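Long-range contact in glutamyl-tRNA synthetase (Methanothermobacter thermautotrophicus, PDB 3AII), which probably attaches glutamate to tRNA in two steps, first activating the amino acid with ATP and then transferring it to the acceptor end: residues G417-H429 / E434-V446. Sequence-based numbering, arbitrary orientation.
Sequences GLPGPVRVERPLH and EIGNRVLELRGEV
Arg-438 bends at chi2 (117°) and chi3 (69°), folding its guanidinium back beside Arg-426, whose chain runs extended from CG to NE. Arg-426 CG lies 3.5 Å from Arg-438 NH2, and the two guanidinium planes are nearly perpendicular (81°). Arg-438 NH2 also donates to Pro-427 O (3.1 Å), from above the carbonyl plane. The like charges are probably offset by nearby acids: Glu-532 bridges to both, Asp-462 to Arg-426 and Glu-517 to Arg-438. Leu-428 CD2 packs on the aliphatic part of Arg-438, 3.6 Å from CG. On the face carrying Arg-423, Glu-425 and Val-439, Glu-425 OE1 receives a nearly straight bond from Asn-437 ND2 (2.9 Å), while Glu-425 OE2 takes Arg-423 NH1 through its anti lone pair. Val-439 CG1 lies 3.5 Å from Arg-423 CG and also meets the edge of that guanidinium. Three pairs of backbone bonds join Val-422, Val-424 and Arg-426 to Leu-442, Leu-440 and Arg-438; beyond the strands, Leu-428 N bonds to Gly-436 O (3.0 Å). Val-424, Leu-440 and Leu-442 rest on Trp-493. The whole is a two-stranded antiparallel beta hairpin, packed against strands 402-408 and 489-495 of the anticodon-binding region of this class I synthetase.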
loop_
_atom_site.group_PDB
_atom_site.type_symbol
_atom_site.label_atom_id
_atom_site.label_comp_id
_atom_site.label_asym_id
_atom_site.label_seq_id
_atom_site.Cartn_x
_atom_site.Cartn_y
_atom_site.Cartn_z
ATOM N N GLY A 417 -36.189 11.086 -36.426
ATOM C CA GLY A 417 -36.599 12.443 -36.736
ATOM C C GLY A 417 -35.493 13.486 -36.686
ATOM O O GLY A 417 -35.770 14.683 -36.797
ATOM N N LEU A 418 -34.244 13.050 -36.514
ATOM C CA LEU A 418 -33.120 13.984 -36.580
ATOM C C LEU A 418 -33.170 14.695 -37.933
ATOM O O LEU A 418 -33.170 14.042 -38.984
ATOM C CB LEU A 418 -31.796 13.237 -36.428
ATOM C CG LEU A 418 -30.527 14.088 -36.432
ATOM C CD1 LEU A 418 -30.488 15.004 -35.209
ATOM C CD2 LEU A 418 -29.289 13.188 -36.475
ATOM N N PRO A 419 -33.246 16.035 -37.921
ATOM C CA PRO A 419 -33.390 16.765 -39.194
ATOM C C PRO A 419 -32.198 16.585 -40.138
ATOM O O PRO A 419 -32.366 16.554 -41.361
ATOM C CB PRO A 419 -33.506 18.231 -38.749
ATOM C CG PRO A 419 -34.041 18.155 -37.340
ATOM C CD PRO A 419 -33.376 16.925 -36.754
ATOM N N GLY A 420 -31.001 16.463 -39.577
ATOM C CA GLY A 420 -29.808 16.278 -40.382
ATOM C C GLY A 420 -28.620 16.128 -39.459
ATOM O O GLY A 420 -28.775 16.240 -38.246
ATOM N N PRO A 421 -27.432 15.880 -40.023
ATOM C CA PRO A 421 -26.270 15.617 -39.163
ATOM C C PRO A 421 -25.908 16.824 -38.311
ATOM O O PRO A 421 -26.102 17.978 -38.705
ATOM C CB PRO A 421 -25.140 15.301 -40.157
ATOM C CG PRO A 421 -25.811 15.183 -41.519
ATOM C CD PRO A 421 -27.070 15.973 -41.446
ATOM N N VAL A 422 -25.377 16.543 -37.129
ATOM C CA VAL A 422 -24.956 17.585 -36.213
ATOM C C VAL A 422 -23.516 17.308 -35.815
ATOM O O VAL A 422 -23.204 16.223 -35.341
ATOM C CB VAL A 422 -25.806 17.562 -34.938
ATOM C CG1 VAL A 422 -25.334 18.620 -33.957
ATOM C CG2 VAL A 422 -27.295 17.756 -35.292
ATOM N N ARG A 423 -22.646 18.287 -36.026
ATOM C CA ARG A 423 -21.254 18.173 -35.620
ATOM C C ARG A 423 -21.080 18.845 -34.274
ATOM O O ARG A 423 -21.389 20.028 -34.104
ATOM C CB ARG A 423 -20.334 18.794 -36.681
ATOM C CG ARG A 423 -18.845 18.647 -36.357
ATOM C CD ARG A 423 -17.993 19.295 -37.453
ATOM N NE ARG A 423 -18.013 20.743 -37.312
ATOM C CZ ARG A 423 -17.273 21.419 -36.442
ATOM N NH1 ARG A 423 -16.416 20.782 -35.644
ATOM N NH2 ARG A 423 -17.383 22.744 -36.380
ATOM N N VAL A 424 -20.618 18.066 -33.307
ATOM C CA VAL A 424 -20.502 18.509 -31.933
ATOM C C VAL A 424 -19.024 18.697 -31.571
ATOM O O VAL A 424 -18.213 17.835 -31.882
ATOM C CB VAL A 424 -21.110 17.448 -30.996
ATOM C CG1 VAL A 424 -20.967 17.875 -29.545
ATOM C CG2 VAL A 424 -22.582 17.192 -31.355
ATOM N N GLU A 425 -18.670 19.815 -30.932
ATOM C CA GLU A 425 -17.330 19.950 -30.345
ATOM C C GLU A 425 -17.390 20.051 -28.832
ATOM O O GLU A 425 -18.204 20.795 -28.275
ATOM C CB GLU A 425 -16.555 21.171 -30.880
ATOM C CG GLU A 425 -16.117 21.068 -32.326
ATOM C CD GLU A 425 -14.903 21.957 -32.675
ATOM O OE1 GLU A 425 -14.351 22.656 -31.795
ATOM O OE2 GLU A 425 -14.495 21.949 -33.855
ATOM N N ARG A 426 -16.489 19.335 -28.169
ATOM C CA ARG A 426 -16.410 19.368 -26.723
ATOM C C ARG A 426 -14.942 19.293 -26.296
ATOM O O ARG A 426 -14.198 18.425 -26.763
ATOM C CB ARG A 426 -17.219 18.212 -26.121
ATOM C CG ARG A 426 -17.164 18.143 -24.591
ATOM C CD ARG A 426 -18.250 17.190 -24.058
ATOM N NE ARG A 426 -18.281 17.148 -22.596
ATOM C CZ ARG A 426 -18.911 18.032 -21.824
ATOM N NH1 ARG A 426 -18.879 17.899 -20.502
ATOM N NH2 ARG A 426 -19.564 19.048 -22.363
ATOM N N PRO A 427 -14.497 20.210 -25.422
ATOM C CA PRO A 427 -13.092 20.169 -25.013
ATOM C C PRO A 427 -12.641 18.850 -24.408
ATOM O O PRO A 427 -13.350 18.195 -23.625
ATOM C CB PRO A 427 -13.007 21.260 -23.936
ATOM C CG PRO A 427 -14.090 22.225 -24.340
ATOM C CD PRO A 427 -15.204 21.360 -24.835
ATOM N N LEU A 428 -11.430 18.457 -24.765
ATOM C CA LEU A 428 -10.772 17.384 -24.043
ATOM C C LEU A 428 -10.534 17.753 -22.579
ATOM O O LEU A 428 -10.578 16.893 -21.710
ATOM C CB LEU A 428 -9.469 17.001 -24.744
ATOM C CG LEU A 428 -9.766 16.126 -25.970
ATOM C CD1 LEU A 428 -8.705 16.354 -27.060
ATOM C CD2 LEU A 428 -9.774 14.652 -25.564
ATOM N N HIS A 429 -10.272 19.027 -22.309
ATOM C CA HIS A 429 -10.225 19.499 -20.928
ATOM C C HIS A 429 -10.475 21.001 -20.901
ATOM O O HIS A 429 -9.739 21.751 -21.527
ATOM C CB HIS A 429 -8.881 19.192 -20.270
ATOM C CG HIS A 429 -8.932 19.321 -18.788
ATOM N ND1 HIS A 429 -9.102 20.534 -18.159
ATOM C CD2 HIS A 429 -8.896 18.387 -17.808
ATOM C CE1 HIS A 429 -9.143 20.346 -16.852
ATOM N NE2 HIS A 429 -9.018 19.053 -16.614
ATOM N N GLU A 434 -4.991 23.917 -25.103
ATOM C CA GLU A 434 -3.890 23.474 -25.950
ATOM C C GLU A 434 -4.146 22.105 -26.561
ATOM O O GLU A 434 -3.711 21.847 -27.676
ATOM C CB GLU A 434 -2.537 23.495 -25.216
ATOM C CG GLU A 434 -2.426 22.473 -24.094
ATOM C CD GLU A 434 -2.878 23.015 -22.750
ATOM O OE1 GLU A 434 -2.476 22.429 -21.713
ATOM O OE2 GLU A 434 -3.612 24.023 -22.716
ATOM N N ILE A 435 -4.866 21.231 -25.858
ATOM C CA ILE A 435 -5.101 19.907 -26.422
ATOM C C ILE A 435 -6.367 19.860 -27.286
ATOM O O ILE A 435 -6.636 18.851 -27.947
ATOM C CB ILE A 435 -5.091 18.793 -25.338
ATOM C CG1 ILE A 435 -6.193 19.034 -24.315
ATOM C CG2 ILE A 435 -3.701 18.707 -24.661
ATOM C CD1 ILE A 435 -6.348 17.893 -23.303
ATOM N N GLY A 436 -7.137 20.949 -27.308
ATOM C CA GLY A 436 -8.212 21.060 -28.278
ATOM C C GLY A 436 -9.515 20.356 -27.947
ATOM O O GLY A 436 -9.751 19.958 -26.795
ATOM N N ASN A 437 -10.359 20.222 -28.964
ATOM C CA ASN A 437 -11.716 19.711 -28.761
ATOM C C ASN A 437 -11.924 18.387 -29.470
ATOM O O ASN A 437 -11.460 18.206 -30.597
ATOM C CB ASN A 437 -12.743 20.699 -29.298
ATOM C CG ASN A 437 -12.784 21.990 -28.511
ATOM O OD1 ASN A 437 -12.324 22.048 -27.385
ATOM N ND2 ASN A 437 -13.349 23.039 -29.115
ATOM N N ARG A 438 -12.642 17.468 -28.823
ATOM C CA ARG A 438 -13.180 16.319 -29.556
ATOM C C ARG A 438 -14.280 16.782 -30.504
ATOM O O ARG A 438 -15.001 17.739 -30.217
ATOM C CB ARG A 438 -13.766 15.278 -28.594
ATOM C CG ARG A 438 -12.829 14.775 -27.524
ATOM C CD ARG A 438 -13.338 15.128 -26.129
ATOM N NE ARG A 438 -14.546 14.360 -25.797
ATOM C CZ ARG A 438 -15.269 14.566 -24.705
ATOM N NH1 ARG A 438 -16.322 13.800 -24.453
ATOM N NH2 ARG A 438 -14.943 15.544 -23.871
ATOM N N VAL A 439 -14.403 16.104 -31.643
ATOM C CA VAL A 439 -15.461 16.375 -32.601
ATOM C C VAL A 439 -16.240 15.104 -32.753
ATOM O O VAL A 439 -15.697 14.067 -33.145
ATOM C CB VAL A 439 -14.906 16.812 -33.965
ATOM C CG1 VAL A 439 -16.041 17.145 -34.927
ATOM C CG2 VAL A 439 -13.990 18.018 -33.763
ATOM N N LEU A 440 -17.512 15.182 -32.403
ATOM C CA LEU A 440 -18.401 14.030 -32.458
ATOM C C LEU A 440 -19.445 14.282 -33.520
ATOM O O LEU A 440 -20.119 15.312 -33.503
ATOM C CB LEU A 440 -19.099 13.842 -31.120
ATOM C CG LEU A 440 -18.173 13.581 -29.931
ATOM C CD1 LEU A 440 -18.956 13.285 -28.673
ATOM C CD2 LEU A 440 -17.266 12.424 -30.250
ATOM N N GLU A 441 -19.575 13.341 -34.444
ATOM C CA GLU A 441 -20.494 13.500 -35.551
ATOM C C GLU A 441 -21.774 12.699 -35.298
ATOM O O GLU A 441 -21.784 11.472 -35.406
ATOM C CB GLU A 441 -19.838 13.048 -36.855
ATOM C CG GLU A 441 -18.530 13.753 -37.189
ATOM C CD GLU A 441 -18.723 15.111 -37.841
ATOM O OE1 GLU A 441 -19.890 15.578 -37.958
ATOM O OE2 GLU A 441 -17.694 15.706 -38.249
ATOM N N LEU A 442 -22.848 13.398 -34.957
ATOM C CA LEU A 442 -24.139 12.753 -34.766
ATOM C C LEU A 442 -24.843 12.672 -36.124
ATOM O O LEU A 442 -25.147 13.702 -36.731
ATOM C CB LEU A 442 -24.972 13.570 -33.775
ATOM C CG LEU A 442 -26.440 13.155 -33.698
ATOM C CD1 LEU A 442 -26.538 11.756 -33.123
ATOM C CD2 LEU A 442 -27.248 14.155 -32.872
ATOM N N ARG A 443 -25.076 11.456 -36.612
ATOM C CA ARG A 443 -25.600 11.273 -37.975
ATOM C C ARG A 443 -26.938 10.558 -37.987
ATOM O O ARG A 443 -27.800 10.849 -38.825
ATOM C CB ARG A 443 -24.618 10.481 -38.848
ATOM C CG ARG A 443 -23.412 11.258 -39.326
ATOM C CD ARG A 443 -22.506 10.381 -40.181
ATOM N NE ARG A 443 -23.154 9.957 -41.421
ATOM C CZ ARG A 443 -22.602 9.137 -42.310
ATOM N NH1 ARG A 443 -21.388 8.646 -42.098
ATOM N NH2 ARG A 443 -23.264 8.807 -43.414
ATOM N N GLY A 444 -27.099 9.591 -37.089
ATOM C CA GLY A 444 -28.361 8.877 -36.975
ATOM C C GLY A 444 -28.475 8.036 -35.718
ATOM O O GLY A 444 -29.380 8.237 -34.914
ATOM N N GLU A 445 -27.554 7.094 -35.538
ATOM C CA GLU A 445 -27.610 6.193 -34.389
ATOM C C GLU A 445 -26.582 6.579 -33.332
ATOM O O GLU A 445 -25.499 7.070 -33.656
ATOM C CB GLU A 445 -27.358 4.746 -34.818
ATOM C CG GLU A 445 -28.528 4.105 -35.565
ATOM C CD GLU A 445 -28.205 2.699 -36.022
ATOM O OE1 GLU A 445 -27.108 2.497 -36.586
ATOM O OE2 GLU A 445 -29.046 1.799 -35.818
ATOM N N VAL A 446 -26.929 6.349 -32.074
ATOM C CA VAL A 446 -25.994 6.574 -30.972
ATOM C C VAL A 446 -26.031 5.414 -30.003
ATOM O O VAL A 446 -26.997 4.643 -29.965
ATOM C CB VAL A 446 -26.322 7.857 -30.174
ATOM C CG1 VAL A 446 -26.271 9.071 -31.059
ATOM C CG2 VAL A 446 -27.710 7.746 -29.481
HETATM O O HOH W 1 -22.370 14.836 -38.214
HETATM O O HOH W 2 -9.308 20.951 -24.256
#